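Long-range contact in putative adhesin (PDB 5FX8), which is a putative cell-wall adhesin that may take part in cell-cell interaction by binding other proteins through salt bridges and hydrogen bonds: residues 52-57 with 127-132. Residues are numbered along the deposited sequence; the frame is centred on the assembly and turned at random.
Sequences NELEFV and HTFDFE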
ATOM      1  N   ASN C  52      -8.189  68.324 -16.190  1.00 27.65           N
ATOM      2  CA  ASN C  52      -7.156  67.662 -16.983  1.00 28.18           C
ATOM      3  C   ASN C  52      -7.160  66.145 -16.839  1.00 27.44           C
ATOM      4  O   ASN C  52      -6.597  65.461 -17.692  1.00 27.40           O
ATOM      5  CB  ASN C  52      -5.788  68.205 -16.604  1.00 29.54           C
ATOM      6  CG  ASN C  52      -5.716  69.693 -16.759  1.00 35.83           C
ATOM      7  OD1 ASN C  52      -6.335  70.245 -17.663  1.00 39.90           O
ATOM      8  ND2 ASN C  52      -4.987  70.363 -15.872  1.00 33.19           N
ATOM      9  N   GLU C  53      -7.767  65.601 -15.786  1.00 26.08           N
ATOM     10  CA  GLU C  53      -7.720  64.163 -15.608  1.00 27.09           C
ATOM     11  C   GLU C  53      -8.640  63.445 -16.584  1.00 28.16           C
ATOM     12  O   GLU C  53      -8.445  62.249 -16.824  1.00 26.60           O
ATOM     13  CB  GLU C  53      -8.059  63.789 -14.159  1.00 27.96           C
ATOM     14  CG  GLU C  53      -9.307  64.424 -13.609  1.00 27.42           C
ATOM     15  CD  GLU C  53      -9.035  65.705 -12.888  1.00 26.78           C
ATOM     16  OE1 GLU C  53      -8.142  66.459 -13.313  1.00 27.20           O
ATOM     17  OE2 GLU C  53      -9.707  65.946 -11.874  1.00 29.50           O
ATOM     18  N   LEU C  54      -9.618  64.154 -17.160  1.00 26.94           N
ATOM     19  CA  LEU C  54     -10.504  63.625 -18.190  1.00 25.05           C
ATOM     20  C   LEU C  54      -9.972  63.938 -19.581  1.00 21.32           C
ATOM     21  O   LEU C  54      -9.338  64.963 -19.806  1.00 25.45           O
ATOM     22  CB  LEU C  54     -11.908  64.190 -18.034  1.00 24.08           C
ATOM     23  CG  LEU C  54     -12.556  63.882 -16.692  1.00 24.98           C
ATOM     24  CD1 LEU C  54     -13.907  64.465 -16.631  1.00 24.73           C
ATOM     25  CD2 LEU C  54     -12.640  62.413 -16.483  1.00 23.17           C
ATOM     26  N   GLU C  55     -10.208  63.025 -20.508  1.00 24.15           N
ATOM     27  CA  GLU C  55      -9.708  63.168 -21.864  1.00 23.62           C
ATOM     28  C   GLU C  55     -10.729  62.625 -22.845  1.00 20.50           C
ATOM     29  O   GLU C  55     -11.464  61.689 -22.542  1.00 20.90           O
ATOM     30  CB  GLU C  55      -8.375  62.447 -22.042  1.00 24.45           C
ATOM     31  CG  GLU C  55      -7.238  63.118 -21.301  1.00 33.62           C
ATOM     32  CD  GLU C  55      -5.885  62.577 -21.676  1.00 33.88           C
ATOM     33  OE1 GLU C  55      -5.809  61.397 -22.074  1.00 43.79           O
ATOM     34  OE2 GLU C  55      -4.899  63.339 -21.578  1.00 38.48           O
ATOM     35  N   PHE C  56     -10.794  63.253 -24.009  1.00 20.31           N
ATOM     36  CA  PHE C  56     -11.539  62.702 -25.128  1.00 19.30           C
ATOM     37  C   PHE C  56     -10.685  61.649 -25.785  1.00 18.83           C
ATOM     38  O   PHE C  56      -9.464  61.775 -25.794  1.00 21.03           O
ATOM     39  CB  PHE C  56     -11.875  63.779 -26.147  1.00 19.56           C
ATOM     40  CG  PHE C  56     -13.034  64.613 -25.774  1.00 19.31           C
ATOM     41  CD1 PHE C  56     -14.300  64.237 -26.126  1.00 18.89           C
ATOM     42  CD2 PHE C  56     -12.860  65.767 -25.074  1.00 17.28           C
ATOM     43  CE1 PHE C  56     -15.365  64.988 -25.799  1.00 16.26           C
ATOM     44  CE2 PHE C  56     -13.923  66.516 -24.730  1.00 20.20           C
ATOM     45  CZ  PHE C  56     -15.189  66.122 -25.101  1.00 19.66           C
ATOM     46  N   VAL C  57     -11.315  60.599 -26.309  1.00 18.98           N
ATOM     47  CA  VAL C  57     -10.593  59.509 -26.960  1.00 19.35           C
ATOM     48  C   VAL C  57     -10.956  59.491 -28.434  1.00 22.09           C
ATOM     49  O   VAL C  57     -12.127  59.358 -28.798  1.00 24.01           O
ATOM     50  CB  VAL C  57     -10.886  58.153 -26.311  1.00 20.57           C
ATOM     51  CG1 VAL C  57     -10.088  57.048 -27.016  1.00 19.15           C
ATOM     52  CG2 VAL C  57     -10.576  58.200 -24.846  1.00 17.62           C
ATOM     53  N   HIS C 127     -12.790  60.631  -5.685  1.00 39.70           N
ATOM     54  CA  HIS C 127     -12.160  61.678  -6.474  1.00 30.76           C
ATOM     55  C   HIS C 127     -13.246  62.597  -6.989  1.00 29.84           C
ATOM     56  O   HIS C 127     -14.263  62.118  -7.493  1.00 31.20           O
ATOM     57  CB  HIS C 127     -11.395  61.086  -7.641  1.00 31.07           C
ATOM     58  CG  HIS C 127     -10.728  62.103  -8.500  1.00 30.89           C
ATOM     59  ND1 HIS C 127      -9.550  62.716  -8.140  1.00 31.23           N
ATOM     60  CD2 HIS C 127     -11.059  62.600  -9.713  1.00 30.67           C
ATOM     61  CE1 HIS C 127      -9.179  63.547  -9.095  1.00 30.78           C
ATOM     62  NE2 HIS C 127     -10.081  63.499 -10.060  1.00 34.58           N
ATOM     63  N   THR C 128     -13.047  63.902  -6.863  1.00 32.31           N
ATOM     64  CA  THR C 128     -14.004  64.873  -7.374  1.00 30.41           C
ATOM     65  C   THR C 128     -13.431  65.546  -8.606  1.00 29.64           C
ATOM     66  O   THR C 128     -12.229  65.809  -8.675  1.00 26.74           O
ATOM     67  CB  THR C 128     -14.338  65.938  -6.347  1.00 30.11           C
ATOM     68  OG1 THR C 128     -13.291  66.913  -6.361  1.00 38.82           O
ATOM     69  CG2 THR C 128     -14.465  65.328  -4.968  1.00 30.67           C
ATOM     70  N   PHE C 129     -14.293  65.806  -9.580  1.00 31.15           N
ATOM     71  CA  PHE C 129     -13.900  66.470 -10.816  1.00 28.74           C
ATOM     72  C   PHE C 129     -14.434  67.886 -10.767  1.00 27.68           C
ATOM     73  O   PHE C 129     -15.611  68.089 -10.473  1.00 27.68           O
ATOM     74  CB  PHE C 129     -14.463  65.767 -12.051  1.00 28.00           C
ATOM     75  CG  PHE C 129     -14.159  64.309 -12.142  1.00 26.29           C
ATOM     76  CD1 PHE C 129     -12.962  63.875 -12.667  1.00 27.45           C
ATOM     77  CD2 PHE C 129     -15.093  63.378 -11.765  1.00 25.76           C
ATOM     78  CE1 PHE C 129     -12.700  62.555 -12.783  1.00 25.84           C
ATOM     79  CE2 PHE C 129     -14.830  62.057 -11.881  1.00 26.31           C
ATOM     80  CZ  PHE C 129     -13.637  61.643 -12.391  1.00 27.00           C
ATOM     81  N   ASP C 130     -13.579  68.857 -11.044  1.00 28.28           N
ATOM     82  CA  ASP C 130     -13.965  70.264 -10.988  1.00 28.00           C
ATOM     83  C   ASP C 130     -14.226  70.788 -12.398  1.00 26.58           C
ATOM     84  O   ASP C 130     -13.302  70.913 -13.203  1.00 27.15           O
ATOM     85  CB  ASP C 130     -12.881  71.085 -10.296  1.00 29.36           C
ATOM     86  CG  ASP C 130     -12.756  70.762  -8.835  1.00 31.88           C
ATOM     87  OD1 ASP C 130     -13.755  70.311  -8.247  1.00 31.29           O
ATOM     88  OD2 ASP C 130     -11.657  70.954  -8.274  1.00 42.74           O
ATOM     89  N   PHE C 131     -15.480  71.103 -12.694  1.00 25.84           N
ATOM     90  CA  PHE C 131     -15.850  71.808 -13.920  1.00 27.80           C
ATOM     91  C   PHE C 131     -16.130  73.275 -13.585  1.00 28.63           C
ATOM     92  O   PHE C 131     -16.971  73.577 -12.731  1.00 27.93           O
ATOM     93  CB  PHE C 131     -17.067  71.157 -14.579  1.00 26.23           C
ATOM     94  CG  PHE C 131     -16.865  69.709 -14.918  1.00 26.62           C
ATOM     95  CD1 PHE C 131     -17.169  68.723 -13.999  1.00 26.02           C
ATOM     96  CD2 PHE C 131     -16.356  69.334 -16.143  1.00 24.40           C
ATOM     97  CE1 PHE C 131     -16.973  67.414 -14.286  1.00 24.29           C
ATOM     98  CE2 PHE C 131     -16.162  68.019 -16.435  1.00 24.20           C
ATOM     99  CZ  PHE C 131     -16.466  67.056 -15.499  1.00 24.58           C
ATOM    100  N   GLU C 132     -15.416  74.183 -14.241  1.00 30.15           N
ATOM    101  CA  GLU C 132     -15.571  75.613 -14.012  1.00 31.59           C
ATOM    102  C   GLU C 132     -16.395  76.242 -15.127  1.00 30.58           C
ATOM    103  O   GLU C 132     -16.082  76.081 -16.311  1.00 29.40           O
ATOM    104  CB  GLU C 132     -14.211  76.293 -13.891  1.00 36.40           C
ATOM    105  CG  GLU C 132     -13.486  75.907 -12.615  1.00 46.65           C
ATOM    106  CD  GLU C 132     -12.561  76.985 -12.099  1.00 57.75           C
ATOM    107  OE1 GLU C 132     -12.547  78.092 -12.679  1.00 60.11           O
ATOM    108  OE2 GLU C 132     -11.841  76.723 -11.110  1.00 63.45           O
TER
HETATM  109  O   HOH W   1     -10.701  68.224 -10.644  1.00 26.62           O
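The direct polar link is a hydrogen bond from H127 to E53. H127 NE2 donates to E53 OE2 at 3.1 Å, with an N-H...O angle of 148°. The carboxylate oxygen sits at the edge of the imidazole, slightly tilted from the ring plane. The donor in turn meets OE2 from above the carboxylate plane. A bend at chi2 of E53 (-93°) folds its chain toward the ring. H127 reaches across with CG anti to its backbone N (chi1 180°), which puts NE2 in front of the carboxylate.

A water links E53 to the backbone of the second segment. The water O donates to E53 OE2 (2.8 Å) and accepts from D130 N (3.0 Å). Its bond to T128 O is weak. E53 OE2 thus has two donors, which probably favours the charged carboxylate.

Both segments belong to the first cohesin-like domain of this N-terminal fragment. Strand 54-55 pairs with strand 101-114 of the large sheet, and 126-132 is an outer strand of a small mixed sheet. The contact joins these two sheets.

L54, F129 and F131 are buried. L54 splits its methyls between two rings, crossing both at about a right angle: CD2 reaches F129 CE1 (3.7 Å) and CD1 reaches F131 CZ (3.8 Å). E53 CG packs at the edge of the F129 ring, near CD1 (3.8 Å). V9 touches both phenylalanines.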